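Local structure of KauB (Pseudomonas aeruginosa PAO1, 6B4R) at residues Val165-Pro170 and Ser193-Leu198; Gln298-Thr303 and Gly342-Thr347. The protein probably oxidises gamma-guanidinobutyraldehyde and related aldehydes to the corresponding acids, as an NAD(P)+-dependent member of the aldehyde dehydrogenase family. All coordinates share one frame; numbering follows the deposited sequence.

Contacts 1 and 2 touch each other, their centres about 12 Å apart. Contact 1, partly buried, joins two loops that leave neighbouring parallel strands of one main sheet; its chemistry is that of a shared water, an indole under a lysine chain and a nearby potassium ion. Contact 2, whose segment 298-303 leads into a strand of the other main sheet, is fully buried and relies on direct hydrogen bonds from backbone NH groups to a glutamine and a glutamate. The two meet where W167 packs on E300 and V345 and where N168 ND2 probably bonds to E300 O, while a lysine-aspartate salt bridge spans 193-198 and 342-347.

Contact 1 (Val165-Pro170 and Ser193-Leu198); sequences VPWNFP and SEKSPL. With K (potassium ion), chain J.
A water molecule, water 1, ties P166 to S193 and S196, and three protein atoms grip it. It donates to P166 O at 2.8 Å and accepts from S193 N at 2.6 Å. The third bond comes from the hydroxyl S196 OG, 2.9 Å from the water oxygen, so this single molecule bridges the two loops.

Beside it, the W167 indole turns toward the 193-198 loop. Its CG is set between the backbone N and the carbonyl carbon (chi1 49°), which lays the ring alongside the K195 chain, both side chains running the same way. The aliphatic part of K195 covers one face: CD stands 3.8 Å from the centroid of the five-membered ring, a CH-pi contact. K195 stays extended until its last bond, where a bend leaves NZ well above the same face, too far for more than a weak attraction to the ring; there it forms a salt bridge with D346. The pyrrole edge is met by S193 OG, near the ring plane and 3.5 Å from W167 CD1, while the ring of F403 meets the indole at a steep angle. P170 CG rests against the S196 side chain, nearest to OG.

The 193-198 loop is itself tightly wound. S193 OG accepts from K195 N at 3.2 Å in an ST turn, and S196 N bonds to S193 O to close a type I beta turn from S193 to S196. Within this turn K195 O binds the potassium ion, 3.1 Å away, whose other ligands include D108 O, L40 O and water 2; water 2 also donates to E194 O.

Strand 149-164, helix 170-183 and strand 187-191 form a beta-alpha-beta unit, and both loops follow its parallel strands, consistent with the Rossmann-type cofactor domain of aldehyde dehydrogenases, in which loops at this end of the sheet typically meet the dinucleotide.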
loop_
_atom_site.group_PDB
_atom_site.type_symbol
_atom_site.label_atom_id
_atom_site.label_comp_id
_atom_site.label_asym_id
_atom_site.label_seq_id
_atom_site.Cartn_x
_atom_site.Cartn_y
_atom_site.Cartn_z
ATOM N N VAL B 165 -8.871 28.518 -8.772
ATOM C CA VAL B 165 -7.791 28.779 -7.823
ATOM C C VAL B 165 -7.899 30.167 -7.188
ATOM O O VAL B 165 -8.461 31.085 -7.787
ATOM C CB VAL B 165 -6.410 28.612 -8.501
ATOM C CG1 VAL B 165 -6.152 27.149 -8.821
ATOM C CG2 VAL B 165 -6.326 29.457 -9.756
ATOM N N PRO B 166 -7.366 30.321 -5.964
ATOM C CA PRO B 166 -7.457 31.597 -5.247
ATOM C C PRO B 166 -6.386 32.592 -5.676
ATOM O O PRO B 166 -5.584 32.301 -6.566
ATOM C CB PRO B 166 -7.220 31.186 -3.794
ATOM C CG PRO B 166 -6.295 30.025 -3.903
ATOM C CD PRO B 166 -6.735 29.275 -5.135
ATOM N N TRP B 167 -6.370 33.749 -5.022
ATOM C CA TRP B 167 -5.450 34.824 -5.378
ATOM C C TRP B 167 -4.261 34.972 -4.427
ATOM O O TRP B 167 -3.327 35.719 -4.716
ATOM C CB TRP B 167 -6.206 36.155 -5.468
ATOM C CG TRP B 167 -7.076 36.435 -4.280
ATOM C CD1 TRP B 167 -8.429 36.282 -4.205
ATOM C CD2 TRP B 167 -6.654 36.914 -2.996
ATOM N NE1 TRP B 167 -8.877 36.641 -2.956
ATOM C CE2 TRP B 167 -7.807 37.029 -2.195
ATOM C CE3 TRP B 167 -5.414 37.257 -2.447
ATOM C CZ2 TRP B 167 -7.758 37.471 -0.873
ATOM C CZ3 TRP B 167 -5.366 37.693 -1.134
ATOM C CH2 TRP B 167 -6.532 37.798 -0.362
ATOM N N ASN B 168 -4.296 34.275 -3.294
ATOM C CA ASN B 168 -3.238 34.411 -2.293
ATOM C C ASN B 168 -1.948 33.694 -2.691
ATOM O O ASN B 168 -0.850 34.149 -2.374
ATOM C CB ASN B 168 -3.721 33.947 -0.915
ATOM C CG ASN B 168 -4.003 32.460 -0.862
ATOM O OD1 ASN B 168 -4.375 31.849 -1.866
ATOM N ND2 ASN B 168 -3.825 31.867 0.314
ATOM N N PHE B 169 -2.094 32.567 -3.379
ATOM C CA PHE B 169 -0.959 31.857 -3.961
ATOM C C PHE B 169 -1.314 31.426 -5.382
ATOM O O PHE B 169 -1.499 30.239 -5.642
ATOM C CB PHE B 169 -0.599 30.625 -3.127
ATOM C CG PHE B 169 -0.075 30.944 -1.756
ATOM C CD1 PHE B 169 1.265 31.235 -1.563
ATOM C CD2 PHE B 169 -0.918 30.940 -0.657
ATOM C CE1 PHE B 169 1.753 31.527 -0.303
ATOM C CE2 PHE B 169 -0.435 31.229 0.606
ATOM C CZ PHE B 169 0.902 31.522 0.784
ATOM N N PRO B 170 -1.411 32.394 -6.309
ATOM C CA PRO B 170 -1.922 32.150 -7.665
ATOM C C PRO B 170 -1.172 31.047 -8.408
ATOM O O PRO B 170 -1.803 30.141 -8.951
ATOM C CB PRO B 170 -1.708 33.495 -8.368
ATOM C CG PRO B 170 -1.663 34.493 -7.269
ATOM C CD PRO B 170 -1.011 33.798 -6.118
ATOM N N SER B 193 -8.230 33.453 -10.242
ATOM C CA SER B 193 -8.974 34.525 -9.596
ATOM C C SER B 193 -8.845 35.813 -10.400
ATOM O O SER B 193 -7.783 36.102 -10.956
ATOM C CB SER B 193 -8.458 34.749 -8.175
ATOM O OG SER B 193 -9.041 35.904 -7.595
ATOM N N GLU B 194 -9.924 36.586 -10.459
ATOM C CA GLU B 194 -9.906 37.854 -11.180
ATOM C C GLU B 194 -8.973 38.854 -10.501
ATOM O O GLU B 194 -8.589 39.858 -11.095
ATOM C CB GLU B 194 -11.316 38.437 -11.311
ATOM C CG GLU B 194 -11.963 38.856 -9.998
ATOM C CD GLU B 194 -12.625 37.702 -9.267
ATOM O OE1 GLU B 194 -12.575 36.562 -9.777
ATOM O OE2 GLU B 194 -13.196 37.938 -8.181
ATOM N N LYS B 195 -8.607 38.563 -9.257
ATOM C CA LYS B 195 -7.687 39.405 -8.505
ATOM C C LYS B 195 -6.230 39.050 -8.795
ATOM O O LYS B 195 -5.319 39.754 -8.360
ATOM C CB LYS B 195 -7.960 39.277 -7.005
ATOM C CG LYS B 195 -9.358 39.701 -6.582
ATOM C CD LYS B 195 -9.576 39.448 -5.098
ATOM C CE LYS B 195 -11.000 39.779 -4.672
ATOM N NZ LYS B 195 -11.270 41.244 -4.710
ATOM N N SER B 196 -6.011 37.961 -9.528
ATOM C CA SER B 196 -4.654 37.529 -9.862
ATOM C C SER B 196 -4.614 36.543 -11.032
ATOM O O SER B 196 -4.318 35.363 -10.839
ATOM C CB SER B 196 -3.991 36.885 -8.646
ATOM O OG SER B 196 -4.614 35.650 -8.332
ATOM N N PRO B 197 -4.898 37.024 -12.253
ATOM C CA PRO B 197 -4.972 36.116 -13.402
ATOM C C PRO B 197 -3.650 35.940 -14.155
ATOM O O PRO B 197 -3.533 35.000 -14.941
ATOM C CB PRO B 197 -5.987 36.816 -14.306
ATOM C CG PRO B 197 -5.740 38.263 -14.059
ATOM C CD PRO B 197 -5.315 38.392 -12.610
ATOM N N LEU B 198 -2.674 36.812 -13.906
ATOM C CA LEU B 198 -1.483 36.920 -14.758
ATOM C C LEU B 198 -0.605 35.667 -14.875
ATOM O O LEU B 198 -0.256 35.264 -15.985
ATOM C CB LEU B 198 -0.628 38.121 -14.337
ATOM C CG LEU B 198 -1.321 39.479 -14.426
ATOM C CD1 LEU B 198 -0.349 40.603 -14.115
ATOM C CD2 LEU B 198 -1.962 39.669 -15.795
HETATM K K K J . -4.618 42.412 -9.702
HETATM O O HOH W 1 -5.834 33.181 -9.197
HETATM O O HOH W 2 -6.858 41.783 -11.185
#

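Contact 2 (Gln298-Thr303 and Gly342-Thr347). With TOE (2-[2-(2-methoxy-ethoxy)-ethoxy]-ethoxyl), chain L.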
loop_
_atom_site.group_PDB
_atom_site.type_symbol
_atom_site.label_atom_id
_atom_site.label_comp_id
_atom_site.label_asym_id
_atom_site.label_seq_id
_atom_site.Cartn_x
_atom_site.Cartn_y
_atom_site.Cartn_z
ATOM N N GLN B 298 1.088 38.472 4.342
ATOM C CA GLN B 298 0.105 39.462 4.783
ATOM C C GLN B 298 -1.085 38.836 5.508
ATOM O O GLN B 298 -2.187 39.382 5.492
ATOM C CB GLN B 298 -0.382 40.306 3.598
ATOM C CG GLN B 298 0.727 41.015 2.827
ATOM C CD GLN B 298 1.449 40.098 1.850
ATOM O OE1 GLN B 298 2.677 40.007 1.857
ATOM N NE2 GLN B 298 0.685 39.411 1.006
ATOM N N GLY B 299 -0.861 37.680 6.128
ATOM C CA GLY B 299 -1.919 36.968 6.822
ATOM C C GLY B 299 -2.938 36.349 5.882
ATOM O O GLY B 299 -3.912 35.735 6.319
ATOM N N GLU B 300 -2.711 36.513 4.583
ATOM C CA GLU B 300 -3.596 35.960 3.566
ATOM C C GLU B 300 -3.251 34.498 3.307
ATOM O O GLU B 300 -2.974 34.095 2.179
ATOM C CB GLU B 300 -3.501 36.781 2.279
ATOM C CG GLU B 300 -3.981 38.216 2.433
ATOM C CD GLU B 300 -3.545 39.103 1.287
ATOM O OE1 GLU B 300 -2.466 38.842 0.714
ATOM O OE2 GLU B 300 -4.281 40.058 0.955
ATOM N N VAL B 301 -3.254 33.715 4.381
ATOM C CA VAL B 301 -2.976 32.291 4.323
ATOM C C VAL B 301 -4.111 31.578 5.041
ATOM O O VAL B 301 -4.501 31.976 6.141
ATOM C CB VAL B 301 -1.642 31.952 5.021
ATOM C CG1 VAL B 301 -1.342 30.460 4.924
ATOM C CG2 VAL B 301 -0.504 32.772 4.430
ATOM N N CYS B 302 -4.651 30.534 4.423
ATOM C CA CYS B 302 -5.772 29.812 5.016
ATOM C C CYS B 302 -5.345 29.038 6.261
ATOM O O CYS B 302 -6.173 28.713 7.112
ATOM C CB CYS B 302 -6.426 28.876 4.000
ATOM S SG CYS B 302 -7.310 29.705 2.657
ATOM N N THR B 303 -4.052 28.751 6.366
ATOM C CA THR B 303 -3.518 28.052 7.530
ATOM C C THR B 303 -2.739 28.992 8.436
ATOM O O THR B 303 -1.816 28.571 9.134
ATOM C CB THR B 303 -2.611 26.876 7.127
ATOM O OG1 THR B 303 -1.630 27.325 6.183
ATOM C CG2 THR B 303 -3.432 25.771 6.504
ATOM N N GLY B 342 4.121 42.324 2.342
ATOM C CA GLY B 342 3.688 43.110 1.204
ATOM C C GLY B 342 2.354 43.790 1.423
ATOM O O GLY B 342 1.988 44.126 2.552
ATOM N N ALA B 343 1.622 43.993 0.333
ATOM C CA ALA B 343 0.316 44.632 0.394
ATOM C C ALA B 343 -0.797 43.592 0.370
ATOM O O ALA B 343 -0.589 42.459 -0.060
ATOM C CB ALA B 343 0.152 45.600 -0.769
ATOM N N LEU B 344 -1.975 43.984 0.841
ATOM C CA LEU B 344 -3.165 43.162 0.680
ATOM C C LEU B 344 -3.583 43.212 -0.790
ATOM O O LEU B 344 -3.186 44.121 -1.516
ATOM C CB LEU B 344 -4.288 43.652 1.596
ATOM C CG LEU B 344 -3.961 43.649 3.094
ATOM C CD1 LEU B 344 -5.166 44.063 3.927
ATOM C CD2 LEU B 344 -3.456 42.283 3.534
ATOM N N VAL B 345 -4.377 42.239 -1.226
ATOM C CA VAL B 345 -4.667 42.065 -2.650
ATOM C C VAL B 345 -5.361 43.271 -3.309
ATOM O O VAL B 345 -5.018 43.650 -4.429
ATOM C CB VAL B 345 -5.457 40.756 -2.918
ATOM C CG1 VAL B 345 -6.808 40.778 -2.213
ATOM C CG2 VAL B 345 -5.622 40.519 -4.412
ATOM N N ASP B 346 -6.320 43.878 -2.615
ATOM C CA ASP B 346 -7.015 45.048 -3.147
ATOM C C ASP B 346 -7.726 45.837 -2.050
ATOM O O ASP B 346 -7.591 45.534 -0.863
ATOM C CB ASP B 346 -8.002 44.653 -4.254
ATOM C CG ASP B 346 -9.099 43.723 -3.765
ATOM O OD1 ASP B 346 -8.976 43.177 -2.649
ATOM O OD2 ASP B 346 -10.088 43.533 -4.503
ATOM N N THR B 347 -8.485 46.848 -2.459
ATOM C CA THR B 347 -9.156 47.739 -1.519
ATOM C C THR B 347 -10.212 47.010 -0.691
ATOM O O THR B 347 -10.319 47.221 0.519
ATOM C CB THR B 347 -9.796 48.939 -2.249
ATOM O OG1 THR B 347 -8.783 49.656 -2.966
ATOM C CG2 THR B 347 -10.472 49.879 -1.256
HETATM O "O2'" TOE L . -4.659 29.003 1.383
HETATM C "CA'" TOE L . -4.480 27.585 1.287
HETATM C "CB'" TOE L . -3.004 27.289 1.062
HETATM O "OC'" TOE L . -2.255 27.635 2.226
HETATM C "CD'" TOE L . -0.886 27.853 1.893
HETATM C "CE'" TOE L . 0.011 27.505 3.073
HETATM O "OF'" TOE L . 1.339 27.337 2.582
HETATM C "CG'" TOE L . 1.500 26.006 2.092
HETATM C "CH'" TOE L . 2.961 25.579 2.142
HETATM O "OI'" TOE L . 3.000 24.156 2.246
HETATM C "CK'" TOE L . 4.328 23.640 2.162
#
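Q298 and E300 reach from one loop toward the backbone of 342-345, and their flat ends are turned differently against each other. Q298 NE2 donates to E300 OE1 at 3.2 Å; the acceptor lies almost in the amide plane, but the amide comes to the carboxylate from above its plane, 40° out of it. Both polar atoms of the amide are engaged: OE1 accepts from G342 N at 2.8 Å, with the donor tilted from the carbonyl plane. A bend in the Q298 chain at chi2 (80°) brings the amide to G342, and its CG lies against G342 O and A343 O.

E300 runs extended beyond CG and sends its other oxygen further along the same backbone. OE2 uses its syn lone pair to accept from V345 N at 3.1 Å. Each carboxylate oxygen thus has its own N-H donor, one from a side chain and one from the main chain, which would fix the rotation of the group. L344 crosses this chain obliquely: its CD2 lies 3.5 Å from E300 OE2 and 3.7 Å from Q298 CB, so that one methyl touches both polar side chains. L344 also packs on M350 and V353 of helix 347-363, whose N-cap is D346.

Beyond E300, the centre of an inverse gamma turn, the chain leads to C302. There the backbone N of C302 makes a weak 3.4 Å hydrogen bond to O2' of the bound ether TOE, an oxygen also held by N168 ND2. Pairing a cysteine backbone N with an asparagine amide round one oxygen resembles the oxyanion hole of aldehyde dehydrogenases, and C302 probably belongs to the family's active-site cysteine signature, consistent with the nucleophile loop of the catalytic domain.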